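Local coordinates for adhesin (Streptococcus sanguinis SK1 = NCTC 7863, PDB 6VU6), which probably binds sialylated glycans on host glycoproteins through Siglec-like domains, helping the streptococcus to adhere to host surfaces, at residues T97-A102 against V113-E118; Y131-P136 against S188-A193. All blocks are in the same frame, centred on the assembly; numbering follows the deposited sequence.

Interaction 1: residues T97-A102 against V113-E118. With SIA (N-acetyl-alpha-neuraminic acid), chain C; NAG (2-acetamido-2-deoxy-beta-D-glucopyranose), chain B; GAL (beta-D-galactopyranose), chain D.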
loop_
_atom_site.group_PDB
_atom_site.type_symbol
_atom_site.label_atom_id
_atom_site.label_comp_id
_atom_site.label_asym_id
_atom_site.label_seq_id
_atom_site.Cartn_x
_atom_site.Cartn_y
_atom_site.Cartn_z
ATOM N N THR A 97 -29.771 34.953 18.274
ATOM C CA THR A 97 -30.503 34.446 19.436
ATOM C C THR A 97 -31.985 34.449 19.111
ATOM O O THR A 97 -32.567 35.515 18.927
ATOM C CB THR A 97 -30.257 35.293 20.675
ATOM O OG1 THR A 97 -28.866 35.578 20.808
ATOM C CG2 THR A 97 -30.732 34.546 21.915
ATOM N N LYS A 98 -32.586 33.278 19.043
ATOM C CA LYS A 98 -34.028 33.121 18.722
ATOM C C LYS A 98 -34.749 32.442 19.889
ATOM O O LYS A 98 -34.172 31.627 20.532
ATOM C CB LYS A 98 -34.246 32.425 17.387
ATOM C CG LYS A 98 -33.578 33.074 16.189
ATOM C CD LYS A 98 -33.852 34.523 16.012
ATOM C CE LYS A 98 -32.895 35.233 15.084
ATOM N NZ LYS A 98 -33.318 36.591 14.743
ATOM N N TYR A 99 -35.997 32.786 20.067
ATOM C CA TYR A 99 -36.820 32.398 21.223
ATOM C C TYR A 99 -37.874 31.369 20.849
ATOM O O TYR A 99 -38.502 31.483 19.852
ATOM C CB TYR A 99 -37.406 33.658 21.835
ATOM C CG TYR A 99 -36.348 34.499 22.463
ATOM C CD1 TYR A 99 -35.565 35.342 21.706
ATOM C CD2 TYR A 99 -36.100 34.415 23.805
ATOM C CE1 TYR A 99 -34.587 36.122 22.277
ATOM C CE2 TYR A 99 -35.120 35.172 24.390
ATOM C CZ TYR A 99 -34.344 36.014 23.625
ATOM O OH TYR A 99 -33.365 36.717 24.218
ATOM N N VAL A 100 -38.041 30.414 21.734
ATOM C CA VAL A 100 -38.985 29.295 21.526
ATOM C C VAL A 100 -40.085 29.303 22.580
ATOM O O VAL A 100 -39.791 29.401 23.725
ATOM C CB VAL A 100 -38.286 27.941 21.434
ATOM C CG1 VAL A 100 -39.306 26.852 21.151
ATOM C CG2 VAL A 100 -37.203 27.952 20.386
ATOM N N ARG A 101 -41.318 29.209 22.124
ATOM C CA ARG A 101 -42.487 29.217 22.980
ATOM C C ARG A 101 -43.353 28.017 22.637
ATOM O O ARG A 101 -43.317 27.531 21.504
ATOM C CB ARG A 101 -43.262 30.515 22.794
ATOM C CG ARG A 101 -42.383 31.764 22.846
ATOM C CD ARG A 101 -43.173 33.033 22.705
ATOM N NE ARG A 101 -43.825 33.329 23.960
ATOM C CZ ARG A 101 -44.807 34.199 24.103
ATOM N NH1 ARG A 101 -45.251 34.868 23.044
ATOM N NH2 ARG A 101 -45.348 34.392 25.300
ATOM N N ALA A 102 -44.134 27.554 23.593
ATOM C CA ALA A 102 -45.116 26.481 23.362
ATOM C C ALA A 102 -46.439 26.859 24.026
ATOM O O ALA A 102 -46.414 27.612 24.963
ATOM C CB ALA A 102 -44.590 25.174 23.849
ATOM N N VAL A 113 -39.095 36.164 27.734
ATOM C CA VAL A 113 -38.303 37.137 28.508
ATOM C C VAL A 113 -36.914 37.295 27.902
ATOM O O VAL A 113 -36.119 36.349 27.916
ATOM C CB VAL A 113 -38.174 36.728 29.988
ATOM C CG1 VAL A 113 -37.487 37.825 30.793
ATOM C CG2 VAL A 113 -39.542 36.426 30.563
ATOM N N ASP A 114 -36.604 38.502 27.411
ATOM C CA ASP A 114 -35.334 38.786 26.752
ATOM C C ASP A 114 -34.153 38.231 27.552
ATOM O O ASP A 114 -33.998 38.527 28.741
ATOM C CB ASP A 114 -35.188 40.302 26.570
ATOM C CG ASP A 114 -34.064 40.675 25.621
ATOM O OD1 ASP A 114 -33.446 39.772 25.025
ATOM O OD2 ASP A 114 -33.807 41.888 25.449
ATOM N N LYS A 115 -33.328 37.419 26.899
ATOM C CA LYS A 115 -32.129 36.832 27.484
ATOM C C LYS A 115 -32.421 35.918 28.674
ATOM O O LYS A 115 -31.481 35.489 29.361
ATOM C CB LYS A 115 -31.125 37.918 27.889
ATOM C CG LYS A 115 -30.761 38.824 26.712
ATOM C CD LYS A 115 -29.898 40.002 27.128
ATOM C CE LYS A 115 -29.506 40.877 25.941
ATOM N NZ LYS A 115 -28.922 42.138 26.482
ATOM N N GLN A 116 -33.689 35.580 28.931
ATOM C CA GLN A 116 -33.931 34.744 30.110
ATOM C C GLN A 116 -34.745 33.480 29.839
ATOM O O GLN A 116 -34.414 32.435 30.389
ATOM C CB GLN A 116 -34.586 35.590 31.195
ATOM C CG GLN A 116 -33.631 36.536 31.880
ATOM C CD GLN A 116 -34.299 37.242 33.063
ATOM O OE1 GLN A 116 -34.822 36.584 33.968
ATOM N NE2 GLN A 116 -34.300 38.582 33.050
ATOM N N SER A 117 -35.714 33.545 28.952
ATOM C CA SER A 117 -36.617 32.422 28.639
ATOM C C SER A 117 -36.014 31.444 27.620
ATOM O O SER A 117 -34.940 31.644 27.203
ATOM C CB SER A 117 -37.949 32.953 28.211
ATOM O OG SER A 117 -37.816 33.798 27.106
ATOM N N GLU A 118 -36.731 30.395 27.285
ATOM C CA GLU A 118 -36.272 29.352 26.338
ATOM C C GLU A 118 -35.796 29.978 25.018
ATOM O O GLU A 118 -36.591 30.589 24.337
ATOM C CB GLU A 118 -37.323 28.249 26.198
ATOM C CG GLU A 118 -37.652 27.545 27.503
ATOM C CD GLU A 118 -38.836 28.034 28.349
ATOM O OE1 GLU A 118 -39.203 29.232 28.307
ATOM O OE2 GLU A 118 -39.393 27.197 29.053
HETATM C C1 SIA C . -28.473 38.242 18.444
HETATM C C2 SIA C . -28.115 39.803 18.143
HETATM C C3 SIA C . -26.635 40.183 17.889
HETATM C C4 SIA C . -26.050 39.556 16.625
HETATM C C5 SIA C . -26.933 39.895 15.422
HETATM C C6 SIA C . -28.417 39.613 15.785
HETATM C C7 SIA C . -29.424 39.943 14.667
HETATM C C8 SIA C . -30.857 39.744 15.186
HETATM C C9 SIA C . -31.819 40.267 14.134
HETATM C C10 SIA C . -26.066 39.605 13.156
HETATM C C11 SIA C . -25.689 38.641 12.033
HETATM N N5 SIA C . -26.560 39.061 14.298
HETATM O O1A SIA C . -27.633 37.555 19.094
HETATM O O1B SIA C . -29.616 37.821 18.018
HETATM O O4 SIA C . -24.745 40.051 16.305
HETATM O O6 SIA C . -28.814 40.327 16.956
HETATM O O7 SIA C . -29.234 41.257 14.168
HETATM O O8 SIA C . -31.092 38.373 15.542
HETATM O O9 SIA C . -32.668 39.193 13.762
HETATM O O10 SIA C . -25.916 40.812 13.026
HETATM C C1 NAG B . -35.051 45.199 22.946
HETATM C C2 NAG B . -34.163 44.248 23.766
HETATM C C3 NAG B . -32.786 44.140 23.144
HETATM C C4 NAG B . -32.926 43.742 21.686
HETATM C C5 NAG B . -33.619 44.856 20.922
HETATM C C6 NAG B . -34.633 44.358 19.919
HETATM C C7 NAG B . -34.939 44.334 26.115
HETATM C C8 NAG B . -36.139 43.538 25.682
HETATM N N2 NAG B . -34.057 44.659 25.159
HETATM O O1 NAG B . -36.159 44.491 22.498
HETATM O O3 NAG B . -32.030 43.170 23.863
HETATM O O4 NAG B . -31.640 43.583 21.107
HETATM O O5 NAG B . -34.287 45.761 21.823
HETATM O O6 NAG B . -34.432 44.938 18.637
HETATM O O7 NAG B . -34.781 44.684 27.280
HETATM C C1 GAL D . -31.556 42.280 20.577
HETATM C C2 GAL D . -30.199 42.211 19.915
HETATM C C3 GAL D . -29.821 40.783 19.598
HETATM C C4 GAL D . -29.933 39.953 20.900
HETATM C C5 GAL D . -31.382 40.080 21.412
HETATM C C6 GAL D . -31.665 39.477 22.762
HETATM O O2 GAL D . -30.143 42.980 18.704
HETATM O O3 GAL D . -28.480 40.724 19.098
HETATM O O4 GAL D . -29.058 40.491 21.861
HETATM O O5 GAL D . -31.689 41.420 21.640
HETATM O O6 GAL D . -31.488 38.121 22.758
#

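Interaction 2: residues Y131-P136 against S188-A193. With CA (calcium ion), chain H.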
loop_
_atom_site.group_PDB
_atom_site.type_symbol
_atom_site.label_atom_id
_atom_site.label_comp_id
_atom_site.label_asym_id
_atom_site.label_seq_id
_atom_site.Cartn_x
_atom_site.Cartn_y
_atom_site.Cartn_z
ATOM N N TYR A 131 -12.850 21.572 10.096
ATOM C CA TYR A 131 -11.862 20.546 9.685
ATOM C C TYR A 131 -10.427 20.823 10.146
ATOM O O TYR A 131 -9.977 21.950 10.273
ATOM C CB TYR A 131 -11.925 20.312 8.176
ATOM C CG TYR A 131 -13.277 19.997 7.588
ATOM C CD1 TYR A 131 -13.810 18.726 7.618
ATOM C CD2 TYR A 131 -14.008 20.964 6.944
ATOM C CE1 TYR A 131 -15.041 18.449 7.048
ATOM C CE2 TYR A 131 -15.224 20.715 6.368
ATOM C CZ TYR A 131 -15.737 19.448 6.418
ATOM O OH TYR A 131 -16.947 19.213 5.875
ATOM N N THR A 132 -9.730 19.734 10.439
ATOM C CA THR A 132 -8.280 19.781 10.738
ATOM C C THR A 132 -7.551 18.851 9.781
ATOM O O THR A 132 -7.498 17.710 10.032
ATOM C CB THR A 132 -7.892 19.440 12.172
ATOM O OG1 THR A 132 -8.877 19.953 13.051
ATOM C CG2 THR A 132 -6.594 20.097 12.557
ATOM N N PRO A 133 -6.943 19.356 8.708
ATOM C CA PRO A 133 -6.210 18.527 7.784
ATOM C C PRO A 133 -5.132 17.644 8.413
ATOM O O PRO A 133 -4.480 18.050 9.281
ATOM C CB PRO A 133 -5.559 19.525 6.835
ATOM C CG PRO A 133 -5.664 20.842 7.547
ATOM C CD PRO A 133 -6.941 20.741 8.339
ATOM N N GLN A 134 -5.083 16.408 7.971
ATOM C CA GLN A 134 -4.033 15.467 8.401
ATOM C C GLN A 134 -2.772 15.766 7.577
ATOM O O GLN A 134 -2.876 16.021 6.397
ATOM C CB GLN A 134 -4.451 14.023 8.140
ATOM C CG GLN A 134 -5.632 13.511 8.935
ATOM C CD GLN A 134 -5.345 13.399 10.404
ATOM O OE1 GLN A 134 -4.438 12.700 10.824
ATOM N NE2 GLN A 134 -6.117 14.126 11.185
ATOM N N VAL A 135 -1.622 15.734 8.226
ATOM C CA VAL A 135 -0.331 15.995 7.541
ATOM C C VAL A 135 -0.149 14.826 6.609
ATOM O O VAL A 135 -0.350 13.728 7.062
ATOM C CB VAL A 135 0.821 15.878 8.538
ATOM C CG1 VAL A 135 2.115 15.728 7.785
ATOM C CG2 VAL A 135 0.869 17.018 9.522
ATOM N N PRO A 136 0.365 14.830 5.208
ATOM C CA PRO A 136 0.542 13.746 4.286
ATOM C C PRO A 136 1.910 13.109 4.504
ATOM O O PRO A 136 2.669 13.579 5.259
ATOM C CB PRO A 136 0.637 14.455 2.940
ATOM C CG PRO A 136 1.320 15.715 3.275
ATOM C CD PRO A 136 0.924 16.058 4.695
ATOM N N SER A 188 -12.912 29.847 3.045
ATOM C CA SER A 188 -12.012 29.777 4.212
ATOM C C SER A 188 -10.894 28.794 3.888
ATOM O O SER A 188 -11.083 27.917 3.085
ATOM C CB SER A 188 -12.730 29.446 5.487
ATOM O OG SER A 188 -13.210 28.140 5.496
ATOM N N THR A 189 -9.784 28.935 4.576
ATOM C CA THR A 189 -8.632 28.138 4.120
ATOM C C THR A 189 -7.950 27.361 5.214
ATOM O O THR A 189 -8.388 27.355 6.358
ATOM C CB THR A 189 -7.537 29.056 3.578
ATOM O OG1 THR A 189 -7.384 30.094 4.538
ATOM C CG2 THR A 189 -7.911 29.668 2.245
ATOM N N ASP A 190 -6.893 26.717 4.779
ATOM C CA ASP A 190 -6.074 25.926 5.698
ATOM C C ASP A 190 -4.728 25.657 5.074
ATOM O O ASP A 190 -4.704 25.328 3.952
ATOM C CB ASP A 190 -6.750 24.618 5.978
ATOM C CG ASP A 190 -6.788 24.406 7.451
ATOM O OD1 ASP A 190 -6.213 25.157 8.194
ATOM O OD2 ASP A 190 -7.468 23.521 7.832
ATOM N N THR A 191 -3.684 25.691 5.875
ATOM C CA THR A 191 -2.325 25.557 5.330
ATOM C C THR A 191 -1.538 24.420 5.961
ATOM O O THR A 191 -1.571 24.282 7.153
ATOM C CB THR A 191 -1.520 26.826 5.598
ATOM O OG1 THR A 191 -2.157 27.897 4.925
ATOM C CG2 THR A 191 -0.108 26.761 5.076
ATOM N N ILE A 192 -0.917 23.619 5.114
ATOM C CA ILE A 192 0.097 22.666 5.558
ATOM C C ILE A 192 1.458 23.264 5.222
ATOM O O ILE A 192 1.739 23.566 4.056
ATOM C CB ILE A 192 -0.108 21.292 4.898
ATOM C CG1 ILE A 192 -1.599 21.004 4.783
ATOM C CG2 ILE A 192 0.531 20.155 5.723
ATOM C CD1 ILE A 192 -1.916 19.691 4.093
ATOM N N ALA A 193 2.279 23.500 6.240
ATOM C CA ALA A 193 3.572 24.132 6.023
ATOM C C ALA A 193 4.514 23.210 5.247
ATOM O O ALA A 193 4.426 21.984 5.338
ATOM C CB ALA A 193 4.206 24.528 7.363
HETATM CA CA CA H . -9.101 24.148 9.840
HETATM O O HOH W 1 -8.767 26.090 11.581
#

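Interaction 1: residues T97-A102 against V113-E118
Tyr99 carries its ring anti to its carbonyl carbon (chi1 -68°), which sends the phenol out from strand 95-104 so that its end reaches the loop 113-118. Both segments belong to the Siglec-like domain of this adhesin, an immunoglobulin-like fold. The loop returns from strand 95-104 to its antiparallel neighbour 119-125, the pair that probably corresponds to the F and G strands of Siglecs. Residues 113-116 form a type II beta turn: Val113 O accepts from both Gln116 N and Ser117 N, while Val113 N reaches Ser117 OG at 2.8 Å. With its hydroxyl between the backbone N and carbonyl carbon, Ser117 is thus tied back to the start of the turn, and its OG lies 3.8 Å from Tyr99 CD2 at the ring edge. The turn directs Lys115 N at Tyr99 OH, 2.8 Å away, in a fairly straight bond (162°). The same Tyr99 OH is hydrogen-bonded to galactose O6, also at 2.8 Å; this sugar oxygen approaches the edge of the ring in its plane. Lys115 N thus probably helps to position the phenol that meets galactose. The strand also binds the sialic acid: Thr97 N donates to sialic acid O1B at 2.9 Å and Thr97 OG1 to O1A, so one residue grips both carboxylate oxygens. Lys98, bent at chi2, brings NZ to sialic acid O8 at 3.0 Å, with a weak bond to its O9. Asp53, Gly93 and Arg95 complete the sialic acid site with further hydrogen bonds. Away from the sugars, Glu118 CB packs 3.7 Å from Val100 O. Beside it the returning chain joins the strand, where Val100 N donates to Glu118 O at 3.0 Å.

Interaction 2: residues Y131-P136 against S188-A193
Asp190 and Ile192, both on the edge strand 189-192, point toward the extended chain 131-136; Asp190 shares a calcium ion with it and Ile192 meets it by apolar contact. Ahead of them, Ser188 OG and Thr189 O are both hydrogen-bonded to Thr128, just before Tyr131. Asp190 then turns its carboxylate to the metal. Its chi1 of -130° is not a staggered value, and in this pose Asp190 OD2 lies 2.7 Å from calcium whereas OD1 stays at 3.5 Å; coordination is by one oxygen. Tyr131 O binds the same ion from the other segment at 2.4 Å, so that a backbone carbonyl and a carboxylate, one from each segment, meet at the metal. A water at 2.6 Å from the calcium and Thr128, through both O and OG1, are its further ligands. The Pro133 ring lies beside the carboxylate of Asp190, but the two are modelled too close for their exact placing to be trusted. All this belongs to the Atypical Rib domain, in which strand 189-192 is an outermost strand of a three-stranded antiparallel sheet, next to 180-183. Across from the strand, Pro133, Gln134 and Val135 have polyproline II backbone angles, and this stretched-out course carries the chain on from the calcium to Pro136. Two residues beyond Asp190, Ile192 again faces this chain. With chi2 at 178° its longer branch is extended, and Ile192 CD1 comes to 4.4 Å from Gln134 O. Ile192 CG2, the other branch, sits 4.2 Å from Pro136 CD. Ile192 and Pro136 also both touch Val159 of helix 149-162.

Overall arrangement
The two contacts follow one another along the chain, interaction 1 closing before interaction 2 opens; they have no strand in common and fall in different sequence families. Their centres are 38 Å apart and their nearest atoms about 22 Å, so they do not touch. Strand 119-125, which follows loop 113-118 in the Siglec-like fold, leads on to the chain 131-136 of the Atypical Rib unit. Interaction 1 lies at the bound sialoglycan and contributes residues to its site, while interaction 2 ties residues 131-136 to an edge strand by calcium. Thr128, between strand 119-125 and residues 131-136, completes the metal site, which so lies in the connection between the two folds. Both families occur again later in this elongated chain.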